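Long-range contacts in oxidoreductase, FMN-binding (Shewanella oneidensis, PDB 2GQ8), which binds FMN and is probably an NAD(P)H-dependent oxidoreductase of the old yellow enzyme family, acting on CH-CH groups of its substrates: residues Q100-G105 and E179-N184; T26-S31 and A69-I74; I269-W274 and G300-E305. One frame throughout, in Å; residues are numbered along the deposited sequence.

Contact 1: Q100-G105 and E179-N184. With FMN (flavin mononucleotide), chain E; AC6 (p-hydroxyacetophenone), chain D.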
loop_
_atom_site.group_PDB
_atom_site.type_symbol
_atom_site.label_atom_id
_atom_site.label_comp_id
_atom_site.label_asym_id
_atom_site.label_seq_id
_atom_site.Cartn_x
_atom_site.Cartn_y
_atom_site.Cartn_z
ATOM N N GLN A 100 -5.023 0.554 3.546
ATOM C CA GLN A 100 -4.364 1.192 2.406
ATOM C C GLN A 100 -5.418 1.585 1.383
ATOM O O GLN A 100 -5.965 0.733 0.677
ATOM C CB GLN A 100 -3.333 0.278 1.726
ATOM C CG GLN A 100 -2.603 1.034 0.600
ATOM C CD GLN A 100 -1.669 0.178 -0.225
ATOM O OE1 GLN A 100 -2.093 -0.779 -0.876
ATOM N NE2 GLN A 100 -0.385 0.532 -0.214
ATOM N N LEU A 101 -5.696 2.885 1.307
ATOM C CA LEU A 101 -6.695 3.408 0.369
ATOM C C LEU A 101 -6.119 3.357 -1.032
ATOM O O LEU A 101 -5.088 3.961 -1.325
ATOM C CB LEU A 101 -7.069 4.832 0.755
ATOM C CG LEU A 101 -7.565 4.942 2.201
ATOM C CD1 LEU A 101 -8.071 6.355 2.450
ATOM C CD2 LEU A 101 -8.668 3.917 2.466
ATOM N N TRP A 102 -6.836 2.668 -1.907
ATOM C CA TRP A 102 -6.362 2.404 -3.255
ATOM C C TRP A 102 -7.168 2.898 -4.445
ATOM O O TRP A 102 -8.392 2.777 -4.473
ATOM C CB TRP A 102 -6.243 0.883 -3.362
ATOM C CG TRP A 102 -5.337 0.312 -4.402
ATOM C CD1 TRP A 102 -4.341 0.947 -5.097
ATOM C CD2 TRP A 102 -5.260 -1.072 -4.763
ATOM N NE1 TRP A 102 -3.645 0.036 -5.862
ATOM C CE2 TRP A 102 -4.191 -1.212 -5.673
ATOM C CE3 TRP A 102 -5.993 -2.212 -4.397
ATOM C CZ2 TRP A 102 -3.827 -2.449 -6.221
ATOM C CZ3 TRP A 102 -5.636 -3.443 -4.938
ATOM C CH2 TRP A 102 -4.558 -3.553 -5.844
ATOM N N HIS A 103 -6.466 3.465 -5.424
ATOM C CA HIS A 103 -7.086 3.815 -6.695
ATOM C C HIS A 103 -5.995 3.427 -7.679
ATOM O O HIS A 103 -4.900 3.991 -7.647
ATOM C CB HIS A 103 -7.426 5.297 -6.848
ATOM C CG HIS A 103 -8.340 5.554 -8.006
ATOM N ND1 HIS A 103 -8.064 5.096 -9.277
ATOM C CD2 HIS A 103 -9.555 6.151 -8.077
ATOM C CE1 HIS A 103 -9.070 5.394 -10.080
ATOM N NE2 HIS A 103 -9.987 6.033 -9.377
ATOM N N VAL A 104 -6.285 2.450 -8.530
ATOM C CA VAL A 104 -5.301 1.945 -9.483
ATOM C C VAL A 104 -5.117 2.775 -10.738
ATOM O O VAL A 104 -4.160 2.564 -11.477
ATOM C CB VAL A 104 -5.646 0.501 -9.934
ATOM C CG1 VAL A 104 -5.729 -0.421 -8.720
ATOM C CG2 VAL A 104 -6.958 0.495 -10.704
ATOM N N GLY A 105 -6.021 3.720 -10.977
ATOM C CA GLY A 105 -5.905 4.526 -12.178
ATOM C C GLY A 105 -5.946 3.652 -13.423
ATOM O O GLY A 105 -6.849 2.828 -13.581
ATOM N N GLU A 179 -3.324 4.392 4.918
ATOM C CA GLU A 179 -2.098 4.587 4.157
ATOM C C GLU A 179 -2.527 4.912 2.736
ATOM O O GLU A 179 -3.257 4.144 2.104
ATOM C CB GLU A 179 -1.222 3.333 4.128
ATOM C CG GLU A 179 0.064 3.562 3.320
ATOM C CD GLU A 179 0.919 2.324 3.208
ATOM O OE1 GLU A 179 0.844 1.651 2.160
ATOM O OE2 GLU A 179 1.655 2.028 4.172
ATOM N N LEU A 180 -2.096 6.058 2.232
ATOM C CA LEU A 180 -2.448 6.418 0.870
ATOM C C LEU A 180 -1.512 5.704 -0.091
ATOM O O LEU A 180 -0.295 5.898 -0.031
ATOM C CB LEU A 180 -2.331 7.932 0.676
ATOM C CG LEU A 180 -2.498 8.410 -0.771
ATOM C CD1 LEU A 180 -3.904 8.097 -1.261
ATOM C CD2 LEU A 180 -2.223 9.917 -0.828
ATOM N N HIS A 181 -2.065 4.866 -0.966
ATOM C CA HIS A 181 -1.218 4.182 -1.934
ATOM C C HIS A 181 -0.906 5.171 -3.056
ATOM O O HIS A 181 -1.752 5.430 -3.916
ATOM C CB HIS A 181 -1.928 2.966 -2.533
ATOM C CG HIS A 181 -1.002 2.008 -3.213
ATOM N ND1 HIS A 181 0.277 2.353 -3.592
ATOM C CD2 HIS A 181 -1.160 0.707 -3.555
ATOM C CE1 HIS A 181 0.869 1.304 -4.137
ATOM N NE2 HIS A 181 0.020 0.293 -4.127
ATOM N N ALA A 182 0.294 5.744 -3.026
ATOM C CA ALA A 182 0.721 6.687 -4.055
ATOM C C ALA A 182 1.938 6.070 -4.723
ATOM O O ALA A 182 2.773 6.762 -5.312
ATOM C CB ALA A 182 1.089 8.028 -3.421
ATOM N N ALA A 183 2.020 4.749 -4.641
ATOM C CA ALA A 183 3.161 4.039 -5.193
ATOM C C ALA A 183 2.794 3.026 -6.267
ATOM O O ALA A 183 1.679 3.011 -6.801
ATOM C CB ALA A 183 3.919 3.329 -4.046
ATOM N N ASN A 184 3.784 2.200 -6.576
ATOM C CA ASN A 184 3.712 1.108 -7.530
ATOM C C ASN A 184 2.924 1.294 -8.812
ATOM O O ASN A 184 2.238 0.385 -9.275
ATOM C CB ASN A 184 3.269 -0.153 -6.795
ATOM C CG ASN A 184 4.196 -0.480 -5.642
ATOM O OD1 ASN A 184 5.347 -0.040 -5.624
ATOM N ND2 ASN A 184 3.717 -1.260 -4.685
HETATM N N1 FMN E . 2.052 -3.166 -2.194
HETATM C C2 FMN E . 1.078 -2.176 -1.921
HETATM O O2 FMN E . 1.363 -1.043 -1.704
HETATM N N3 FMN E . -0.287 -2.577 -2.006
HETATM C C4 FMN E . -0.708 -3.857 -1.977
HETATM O O4 FMN E . -2.022 -4.221 -2.249
HETATM C C4A FMN E . 0.275 -4.934 -2.451
HETATM N N5 FMN E . -0.083 -6.175 -2.889
HETATM C C5A FMN E . 0.902 -7.121 -2.916
HETATM C C6 FMN E . 0.407 -8.539 -3.191
HETATM C C7 FMN E . 1.410 -9.578 -3.150
HETATM C C7M FMN E . 0.908 -11.011 -3.092
HETATM C C8 FMN E . 2.772 -9.363 -2.754
HETATM C C8M FMN E . 4.009 -10.295 -2.645
HETATM C C9 FMN E . 3.262 -8.023 -2.658
HETATM C C9A FMN E . 2.334 -6.813 -2.766
HETATM N N10 FMN E . 2.636 -5.431 -2.480
HETATM C C10 FMN E . 1.692 -4.436 -2.327
HETATM C "C1'" FMN E . 4.044 -5.023 -2.309
HETATM C "C2'" FMN E . 4.453 -5.315 -0.864
HETATM O "O2'" FMN E . 3.797 -4.466 0.072
HETATM C "C3'" FMN E . 5.976 -5.177 -0.689
HETATM O "O3'" FMN E . 6.376 -3.796 -0.884
HETATM C "C4'" FMN E . 6.823 -6.076 -1.562
HETATM O "O4'" FMN E . 6.326 -7.439 -1.525
HETATM C "C5'" FMN E . 8.310 -6.049 -1.296
HETATM O "O5'" FMN E . 8.609 -6.579 0.007
HETATM P P FMN E . 9.119 -8.085 0.201
HETATM O O1P FMN E . 7.998 -9.007 -0.148
HETATM O O2P FMN E . 10.347 -8.277 -0.641
HETATM O O3P FMN E . 9.480 -8.126 1.718
HETATM C C1 AC6 D . 0.661 -3.118 -5.411
HETATM C C2 AC6 D . 1.815 -4.098 -5.762
HETATM C C3 AC6 D . 1.329 -5.354 -6.137
HETATM C C4 AC6 D . -0.027 -5.716 -6.290
HETATM C C5 AC6 D . -0.989 -4.764 -5.904
HETATM C C6 AC6 D . -0.695 -3.472 -5.449
HETATM O O1 AC6 D . 1.189 -1.973 -4.947
HETATM O O2 AC6 D . 0.432 -7.807 -7.217
HETATM C C7 AC6 D . -0.595 -6.906 -6.849
HETATM C C8 AC6 D . -1.971 -7.470 -7.204
HETATM O O HOH W 1 -4.393 5.045 -3.747
HETATM O O HOH W 2 -3.006 5.676 -6.421
#
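NE2 of Q100 sits over one face of the H181 imidazole, toward the rim, with the amide plane turned 22° from the ring and OE1 near H181 CD2, while the two ends of the amide read the flavin pyrimidine. OE1 of Q100 accepts from FMN N3 at 2.8 Å, and NE2 of Q100 gives a nearly straight bond (175°) to FMN O2. The same NE2 donates to E179 OE1 at 2.9 Å, nearly along the C-O axis of the carboxylate and tilted from the amide plane, so three bonds fix the amide's rotation. E179 OE2 is held in turn by Y266 and H268. Q100 and E179 lie on neighbouring parallel strands, 96-102 and 177-181, of the eight-stranded TIM barrel: L101 N donates to E179 O, and L101 O accepts from H181 N at 3.2 Å. With CG anti to the backbone N, the H181 ring reaches past Q100 to the ligand; there its NE2 and N184 ND2, the latter at 2.6 Å, share O1 of p-hydroxyacetophenone. The W102 indole runs beside the imidazole, planes 20° apart but barely overlapping, and its CZ2 touches ligand C6 at 3.4 Å.

Contact 2: T26-S31 and A69-I74. With FMN (flavin mononucleotide), chain E; AC6 (p-hydroxyacetophenone), chain D.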
loop_
_atom_site.group_PDB
_atom_site.type_symbol
_atom_site.label_atom_id
_atom_site.label_comp_id
_atom_site.label_asym_id
_atom_site.label_seq_id
_atom_site.Cartn_x
_atom_site.Cartn_y
_atom_site.Cartn_z
ATOM N N THR A 26 -2.136 -7.460 -1.460
ATOM C CA THR A 26 -3.366 -7.905 -2.102
ATOM C C THR A 26 -3.401 -9.432 -2.123
ATOM O O THR A 26 -2.453 -10.056 -2.582
ATOM C CB THR A 26 -3.411 -7.413 -3.556
ATOM O OG1 THR A 26 -3.528 -5.988 -3.565
ATOM C CG2 THR A 26 -4.593 -8.032 -4.306
ATOM N N ARG A 27 -4.485 -10.025 -1.625
ATOM C CA ARG A 27 -4.627 -11.478 -1.629
ATOM C C ARG A 27 -5.878 -11.892 -2.406
ATOM O O ARG A 27 -6.121 -13.081 -2.631
ATOM C CB ARG A 27 -4.685 -12.023 -0.197
ATOM C CG ARG A 27 -3.485 -11.636 0.667
ATOM C CD ARG A 27 -2.154 -12.027 0.031
ATOM N NE ARG A 27 -2.104 -13.456 -0.285
ATOM C CZ ARG A 27 -1.792 -14.410 0.588
ATOM N NH1 ARG A 27 -1.480 -14.100 1.843
ATOM N NH2 ARG A 27 -1.826 -15.683 0.213
ATOM N N SER A 28 -6.660 -10.897 -2.818
ATOM C CA SER A 28 -7.872 -11.135 -3.594
ATOM C C SER A 28 -8.741 -12.263 -3.044
ATOM O O SER A 28 -9.078 -13.219 -3.759
ATOM C CB SER A 28 -7.501 -11.411 -5.052
ATOM O OG SER A 28 -6.927 -10.245 -5.636
ATOM N N ARG A 29 -9.111 -12.128 -1.773
ATOM C CA ARG A 29 -9.949 -13.111 -1.088
ATOM C C ARG A 29 -11.295 -12.518 -0.673
ATOM O O ARG A 29 -12.037 -13.143 0.082
ATOM C CB ARG A 29 -9.247 -13.619 0.185
ATOM C CG ARG A 29 -7.884 -14.316 -0.006
ATOM C CD ARG A 29 -8.029 -15.543 -0.881
ATOM N NE ARG A 29 -7.092 -16.636 -0.592
ATOM C CZ ARG A 29 -5.810 -16.670 -0.947
ATOM N NH1 ARG A 29 -5.258 -15.656 -1.605
ATOM N NH2 ARG A 29 -5.087 -17.759 -0.704
ATOM N N ALA A 30 -11.622 -11.327 -1.161
ATOM C CA ALA A 30 -12.871 -10.683 -0.757
ATOM C C ALA A 30 -14.107 -11.454 -1.202
ATOM O O ALA A 30 -14.144 -12.015 -2.299
ATOM C CB ALA A 30 -12.922 -9.253 -1.287
ATOM N N SER A 31 -15.116 -11.475 -0.338
ATOM C CA SER A 31 -16.355 -12.180 -0.620
ATOM C C SER A 31 -17.132 -11.585 -1.773
ATOM O O SER A 31 -17.190 -10.368 -1.943
ATOM C CB SER A 31 -17.240 -12.205 0.623
ATOM O OG SER A 31 -16.657 -13.010 1.635
ATOM N N ALA A 69 -9.262 -8.621 -9.676
ATOM C CA ALA A 69 -10.432 -9.345 -9.223
ATOM C C ALA A 69 -10.410 -9.663 -7.733
ATOM O O ALA A 69 -9.358 -9.933 -7.149
ATOM C CB ALA A 69 -10.573 -10.633 -10.014
ATOM N N TRP A 70 -11.588 -9.593 -7.127
ATOM C CA TRP A 70 -11.787 -9.954 -5.727
ATOM C C TRP A 70 -11.047 -9.189 -4.634
ATOM O O TRP A 70 -10.852 -9.723 -3.546
ATOM C CB TRP A 70 -11.519 -11.456 -5.560
ATOM C CG TRP A 70 -12.056 -12.274 -6.707
ATOM C CD1 TRP A 70 -13.330 -12.255 -7.210
ATOM C CD2 TRP A 70 -11.324 -13.213 -7.501
ATOM N NE1 TRP A 70 -13.432 -13.130 -8.274
ATOM C CE2 TRP A 70 -12.219 -13.728 -8.472
ATOM C CE3 TRP A 70 -10.001 -13.670 -7.488
ATOM C CZ2 TRP A 70 -11.824 -14.680 -9.423
ATOM C CZ3 TRP A 70 -9.612 -14.616 -8.435
ATOM C CH2 TRP A 70 -10.525 -15.108 -9.389
ATOM N N THR A 71 -10.626 -7.958 -4.909
ATOM C CA THR A 71 -9.974 -7.168 -3.873
ATOM C C THR A 71 -11.095 -6.504 -3.069
ATOM O O THR A 71 -12.140 -6.144 -3.614
ATOM C CB THR A 71 -9.008 -6.101 -4.465
ATOM O OG1 THR A 71 -9.721 -5.181 -5.308
ATOM C CG2 THR A 71 -7.906 -6.790 -5.287
ATOM N N PRO A 72 -10.901 -6.353 -1.757
ATOM C CA PRO A 72 -11.905 -5.739 -0.882
ATOM C C PRO A 72 -12.057 -4.237 -1.061
ATOM O O PRO A 72 -11.072 -3.514 -1.175
ATOM C CB PRO A 72 -11.397 -6.090 0.514
ATOM C CG PRO A 72 -9.893 -6.034 0.319
ATOM C CD PRO A 72 -9.718 -6.780 -0.987
ATOM N N GLY A 73 -13.300 -3.774 -1.084
ATOM C CA GLY A 73 -13.545 -2.350 -1.208
ATOM C C GLY A 73 -13.748 -1.712 0.155
ATOM O O GLY A 73 -13.837 -2.400 1.179
ATOM N N ILE A 74 -13.825 -0.386 0.189
ATOM C CA ILE A 74 -14.040 0.292 1.454
ATOM C C ILE A 74 -15.002 1.470 1.260
ATOM O O ILE A 74 -14.898 2.507 1.919
ATOM C CB ILE A 74 -12.677 0.742 2.066
ATOM C CG1 ILE A 74 -12.872 1.186 3.519
ATOM C CG2 ILE A 74 -12.041 1.837 1.217
ATOM C CD1 ILE A 74 -11.575 1.206 4.320
HETATM N N1 FMN E . 2.052 -3.166 -2.194
HETATM C C2 FMN E . 1.078 -2.176 -1.921
HETATM O O2 FMN E . 1.363 -1.043 -1.704
HETATM N N3 FMN E . -0.287 -2.577 -2.006
HETATM C C4 FMN E . -0.708 -3.857 -1.977
HETATM O O4 FMN E . -2.022 -4.221 -2.249
HETATM C C4A FMN E . 0.275 -4.934 -2.451
HETATM N N5 FMN E . -0.083 -6.175 -2.889
HETATM C C5A FMN E . 0.902 -7.121 -2.916
HETATM C C6 FMN E . 0.407 -8.539 -3.191
HETATM C C7 FMN E . 1.410 -9.578 -3.150
HETATM C C7M FMN E . 0.908 -11.011 -3.092
HETATM C C8 FMN E . 2.772 -9.363 -2.754
HETATM C C8M FMN E . 4.009 -10.295 -2.645
HETATM C C9 FMN E . 3.262 -8.023 -2.658
HETATM C C9A FMN E . 2.334 -6.813 -2.766
HETATM N N10 FMN E . 2.636 -5.431 -2.480
HETATM C C10 FMN E . 1.692 -4.436 -2.327
HETATM C "C1'" FMN E . 4.044 -5.023 -2.309
HETATM C "C2'" FMN E . 4.453 -5.315 -0.864
HETATM O "O2'" FMN E . 3.797 -4.466 0.072
HETATM C "C3'" FMN E . 5.976 -5.177 -0.689
HETATM O "O3'" FMN E . 6.376 -3.796 -0.884
HETATM C "C4'" FMN E . 6.823 -6.076 -1.562
HETATM O "O4'" FMN E . 6.326 -7.439 -1.525
HETATM C "C5'" FMN E . 8.310 -6.049 -1.296
HETATM O "O5'" FMN E . 8.609 -6.579 0.007
HETATM P P FMN E . 9.119 -8.085 0.201
HETATM O O1P FMN E . 7.998 -9.007 -0.148
HETATM O O2P FMN E . 10.347 -8.277 -0.641
HETATM O O3P FMN E . 9.480 -8.126 1.718
HETATM C C1 AC6 D . 0.661 -3.118 -5.411
HETATM C C2 AC6 D . 1.815 -4.098 -5.762
HETATM C C3 AC6 D . 1.329 -5.354 -6.137
HETATM C C4 AC6 D . -0.027 -5.716 -6.290
HETATM C C5 AC6 D . -0.989 -4.764 -5.904
HETATM C C6 AC6 D . -0.695 -3.472 -5.449
HETATM O O1 AC6 D . 1.189 -1.973 -4.947
HETATM O O2 AC6 D . 0.432 -7.807 -7.217
HETATM C C7 AC6 D . -0.595 -6.906 -6.849
HETATM C C8 AC6 D . -1.971 -7.470 -7.204
#
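S28, A30 and W70 carry most of the buried surface where the loop after strand 20-22 meets the loop after strand 53-60. The S28 hydroxyl donates to A69 O at 2.9 Å, meeting the carbonyl nearly end-on (173°); OG reaches it from beside its own backbone N, chi1 -66°. One residue on, W70 O receives two approaches: A30 N donates a hydrogen bond at 3.0 Å, tilted 17° from the carbonyl plane, and S28 CA comes to 3.3 Å as a weaker C-H contact. The A30 methyl points at the other loop and packs against W70 O and P72, with CB 3.9 Å from P72 CB. W70 brings mainly its backbone and CB, the latter lying near S28 O; the indole leads off, covered on one face by the A69 methyl, and its NE1 bonds to D134. Toward the flavin, T71 CG2 touches both S28 OG and the T26 methyl, 3.7 Å from T26 CG2, while T71 OG1 bonds to Q60. T26 turns its hydroxyl to the cofactor, OG1 donating to FMN O4 at 2.7 Å. Loops after the C-terminal strand ends form the active-site rim of a TIM barrel. Both cross-loop bonds are accepted by backbone carbonyls, one from a serine hydroxyl and one from a backbone N-H, and a hydrogen bond to O4 would be expected to draw electron density from the flavin ring.

Contact 3: I269-W274 and G300-E305. With FMN (flavin mononucleotide), chain E; AC6 (p-hydroxyacetophenone), chain D.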
loop_
_atom_site.group_PDB
_atom_site.type_symbol
_atom_site.label_atom_id
_atom_site.label_comp_id
_atom_site.label_asym_id
_atom_site.label_seq_id
_atom_site.Cartn_x
_atom_site.Cartn_y
_atom_site.Cartn_z
ATOM N N ILE A 269 8.249 3.701 1.998
ATOM C CA ILE A 269 8.901 3.575 0.704
ATOM C C ILE A 269 8.893 2.123 0.227
ATOM O O ILE A 269 9.410 1.240 0.914
ATOM C CB ILE A 269 10.368 4.042 0.791
ATOM C CG1 ILE A 269 10.431 5.493 1.270
ATOM C CG2 ILE A 269 11.063 3.839 -0.554
ATOM C CD1 ILE A 269 9.725 6.503 0.357
ATOM N N ALA A 270 8.296 1.885 -0.939
ATOM C CA ALA A 270 8.262 0.547 -1.534
ATOM C C ALA A 270 9.543 0.483 -2.364
ATOM O O ALA A 270 9.614 1.013 -3.475
ATOM C CB ALA A 270 7.031 0.389 -2.421
ATOM N N GLU A 271 10.549 -0.169 -1.795
ATOM C CA GLU A 271 11.885 -0.268 -2.374
ATOM C C GLU A 271 12.064 -1.325 -3.455
ATOM O O GLU A 271 12.954 -1.228 -4.304
ATOM C CB GLU A 271 12.861 -0.518 -1.231
ATOM C CG GLU A 271 14.288 -0.165 -1.517
ATOM C CD GLU A 271 15.156 -0.303 -0.286
ATOM O OE1 GLU A 271 14.606 -0.264 0.843
ATOM O OE2 GLU A 271 16.387 -0.443 -0.450
ATOM N N VAL A 272 11.225 -2.341 -3.392
ATOM C CA VAL A 272 11.249 -3.432 -4.348
ATOM C C VAL A 272 9.801 -3.766 -4.666
ATOM O O VAL A 272 8.933 -3.670 -3.802
ATOM C CB VAL A 272 11.918 -4.696 -3.734
ATOM C CG1 VAL A 272 11.803 -5.885 -4.694
ATOM C CG2 VAL A 272 13.382 -4.410 -3.412
ATOM N N ASP A 273 9.535 -4.113 -5.920
ATOM C CA ASP A 273 8.200 -4.537 -6.302
ATOM C C ASP A 273 8.458 -5.831 -7.064
ATOM O O ASP A 273 8.984 -5.801 -8.175
ATOM C CB ASP A 273 7.515 -3.512 -7.201
ATOM C CG ASP A 273 6.005 -3.673 -7.204
ATOM O OD1 ASP A 273 5.369 -3.275 -8.200
ATOM O OD2 ASP A 273 5.453 -4.187 -6.197
ATOM N N TRP A 274 8.109 -6.958 -6.447
ATOM C CA TRP A 274 8.335 -8.280 -7.030
ATOM C C TRP A 274 9.829 -8.475 -7.278
ATOM O O TRP A 274 10.589 -8.606 -6.323
ATOM C CB TRP A 274 7.526 -8.446 -8.322
ATOM C CG TRP A 274 6.050 -8.448 -8.053
ATOM C CD1 TRP A 274 5.163 -7.450 -8.331
ATOM C CD2 TRP A 274 5.298 -9.488 -7.411
ATOM N NE1 TRP A 274 3.903 -7.801 -7.902
ATOM C CE2 TRP A 274 3.959 -9.046 -7.335
ATOM C CE3 TRP A 274 5.628 -10.748 -6.893
ATOM C CZ2 TRP A 274 2.945 -9.826 -6.761
ATOM C CZ3 TRP A 274 4.621 -11.520 -6.325
ATOM C CH2 TRP A 274 3.295 -11.054 -6.264
ATOM N N GLY A 300 10.997 -4.205 1.045
ATOM C CA GLY A 300 11.562 -4.682 -0.210
ATOM C C GLY A 300 12.819 -5.513 -0.019
ATOM O O GLY A 300 13.926 -4.975 0.152
ATOM N N ARG A 301 12.635 -6.831 -0.054
ATOM C CA ARG A 301 13.719 -7.792 0.107
ATOM C C ARG A 301 14.563 -7.637 1.358
ATOM O O ARG A 301 15.765 -7.918 1.337
ATOM C CB ARG A 301 14.637 -7.772 -1.117
ATOM C CG ARG A 301 13.971 -8.249 -2.401
ATOM C CD ARG A 301 13.447 -9.675 -2.268
ATOM N NE ARG A 301 13.112 -10.242 -3.574
ATOM C CZ ARG A 301 12.368 -11.328 -3.760
ATOM N NH1 ARG A 301 11.861 -11.983 -2.723
ATOM N NH2 ARG A 301 12.143 -11.767 -4.995
ATOM N N TYR A 302 13.956 -7.189 2.451
ATOM C CA TYR A 302 14.714 -7.085 3.693
ATOM C C TYR A 302 14.746 -8.421 4.420
ATOM O O TYR A 302 13.795 -9.197 4.352
ATOM C CB TYR A 302 14.074 -6.054 4.634
ATOM C CG TYR A 302 14.441 -4.645 4.294
ATOM C CD1 TYR A 302 15.578 -4.055 4.848
ATOM C CD2 TYR A 302 13.701 -3.919 3.356
ATOM C CE1 TYR A 302 15.971 -2.792 4.480
ATOM C CE2 TYR A 302 14.093 -2.649 2.976
ATOM C CZ TYR A 302 15.235 -2.095 3.540
ATOM O OH TYR A 302 15.667 -0.863 3.140
ATOM N N ASN A 303 15.865 -8.703 5.080
ATOM C CA ASN A 303 15.968 -9.887 5.929
ATOM C C ASN A 303 16.276 -9.281 7.311
ATOM O O ASN A 303 16.357 -8.046 7.437
ATOM C CB ASN A 303 17.077 -10.854 5.479
ATOM C CG ASN A 303 18.429 -10.192 5.329
ATOM O OD1 ASN A 303 18.699 -9.161 5.922
ATOM N ND2 ASN A 303 19.302 -10.808 4.536
ATOM N N ALA A 304 16.437 -10.113 8.334
ATOM C CA ALA A 304 16.710 -9.598 9.683
ATOM C C ALA A 304 17.946 -8.701 9.769
ATOM O O ALA A 304 17.916 -7.646 10.401
ATOM C CB ALA A 304 16.848 -10.755 10.661
ATOM N N GLU A 305 19.037 -9.127 9.141
ATOM C CA GLU A 305 20.273 -8.359 9.180
ATOM C C GLU A 305 20.163 -7.001 8.492
ATOM O O GLU A 305 20.571 -5.984 9.050
ATOM C CB GLU A 305 21.405 -9.171 8.554
ATOM C CG GLU A 305 22.771 -8.521 8.662
ATOM C CD GLU A 305 23.876 -9.415 8.123
ATOM O OE1 GLU A 305 24.110 -10.492 8.709
ATOM O OE2 GLU A 305 24.506 -9.044 7.111
HETATM N N1 FMN E . 2.052 -3.166 -2.194
HETATM C C2 FMN E . 1.078 -2.176 -1.921
HETATM O O2 FMN E . 1.363 -1.043 -1.704
HETATM N N3 FMN E . -0.287 -2.577 -2.006
HETATM C C4 FMN E . -0.708 -3.857 -1.977
HETATM O O4 FMN E . -2.022 -4.221 -2.249
HETATM C C4A FMN E . 0.275 -4.934 -2.451
HETATM N N5 FMN E . -0.083 -6.175 -2.889
HETATM C C5A FMN E . 0.902 -7.121 -2.916
HETATM C C6 FMN E . 0.407 -8.539 -3.191
HETATM C C7 FMN E . 1.410 -9.578 -3.150
HETATM C C7M FMN E . 0.908 -11.011 -3.092
HETATM C C8 FMN E . 2.772 -9.363 -2.754
HETATM C C8M FMN E . 4.009 -10.295 -2.645
HETATM C C9 FMN E . 3.262 -8.023 -2.658
HETATM C C9A FMN E . 2.334 -6.813 -2.766
HETATM N N10 FMN E . 2.636 -5.431 -2.480
HETATM C C10 FMN E . 1.692 -4.436 -2.327
HETATM C "C1'" FMN E . 4.044 -5.023 -2.309
HETATM C "C2'" FMN E . 4.453 -5.315 -0.864
HETATM O "O2'" FMN E . 3.797 -4.466 0.072
HETATM C "C3'" FMN E . 5.976 -5.177 -0.689
HETATM O "O3'" FMN E . 6.376 -3.796 -0.884
HETATM C "C4'" FMN E . 6.823 -6.076 -1.562
HETATM O "O4'" FMN E . 6.326 -7.439 -1.525
HETATM C "C5'" FMN E . 8.310 -6.049 -1.296
HETATM O "O5'" FMN E . 8.609 -6.579 0.007
HETATM P P FMN E . 9.119 -8.085 0.201
HETATM O O1P FMN E . 7.998 -9.007 -0.148
HETATM O O2P FMN E . 10.347 -8.277 -0.641
HETATM O O3P FMN E . 9.480 -8.126 1.718
HETATM C C1 AC6 D . 0.661 -3.118 -5.411
HETATM C C2 AC6 D . 1.815 -4.098 -5.762
HETATM C C3 AC6 D . 1.329 -5.354 -6.137
HETATM C C4 AC6 D . -0.027 -5.716 -6.290
HETATM C C5 AC6 D . -0.989 -4.764 -5.904
HETATM C C6 AC6 D . -0.695 -3.472 -5.449
HETATM O O1 AC6 D . 1.189 -1.973 -4.947
HETATM O O2 AC6 D . 0.432 -7.807 -7.217
HETATM C C7 AC6 D . -0.595 -6.906 -6.849
HETATM C C8 AC6 D . -1.971 -7.470 -7.204
#
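Y302 OH donates to E271 OE1 at 2.6 Å, using the carboxylate's syn lone pair. The side chains cross at about a right angle, with OE1 near the plane of the phenol ring, at its edge, and the carboxylate turned 70° from it. E271 gets there as an extended chain with CG anti to the backbone N (chi1 -159°). K285 completes the cluster, in a salt bridge with E271 OE2 and a weak bond to Y302 OH. Beside it V272 packs directly on the backbone of G300, its CB 3.5 Å from G300 CA. V272 CG1 also crosses the aliphatic part of R301, 3.9 Å from R301 CG. R301 N donates to phosphate oxygen O2P of FMN at 2.8 Å. At the far end of 269-274, W274 CH2 comes to 3.8 Å from FMN C8M, and its ring edge faces O2 of p-hydroxyacetophenone. The contact lies at the C-terminal ends of adjacent barrel strands 266-270 and 295-299; FMN is held here by R301 after 295-299 and by G322 and R323 after 318-320, and the chain beyond R301 passes into helix 304-312, whose first turn N303 caps through K306 N.

Contacts 1 and 3 both sit at the C-terminal ends of adjacent strands of the one barrel sheet, whereas contact 2 joins two loops outside it. Contact 1 is the deepest, its centre about 6 Å from the centre of the chain, and mixes parallel-sheet bonds with side-chain recognition of the flavin pyrimidine. Contact 2 is also buried but farther out, and both of its cross-loop bonds end on backbone carbonyls. Contact 3 is only partly buried, charged, and serves the phosphate end of FMN. All three touch both ligands. W102 of contact 1 packs on T26 and T71 of contact 2, and N184 touches A270 and D273 of contact 3; contacts 2 and 3 do not meet, their nearest atoms being about 7 Å apart.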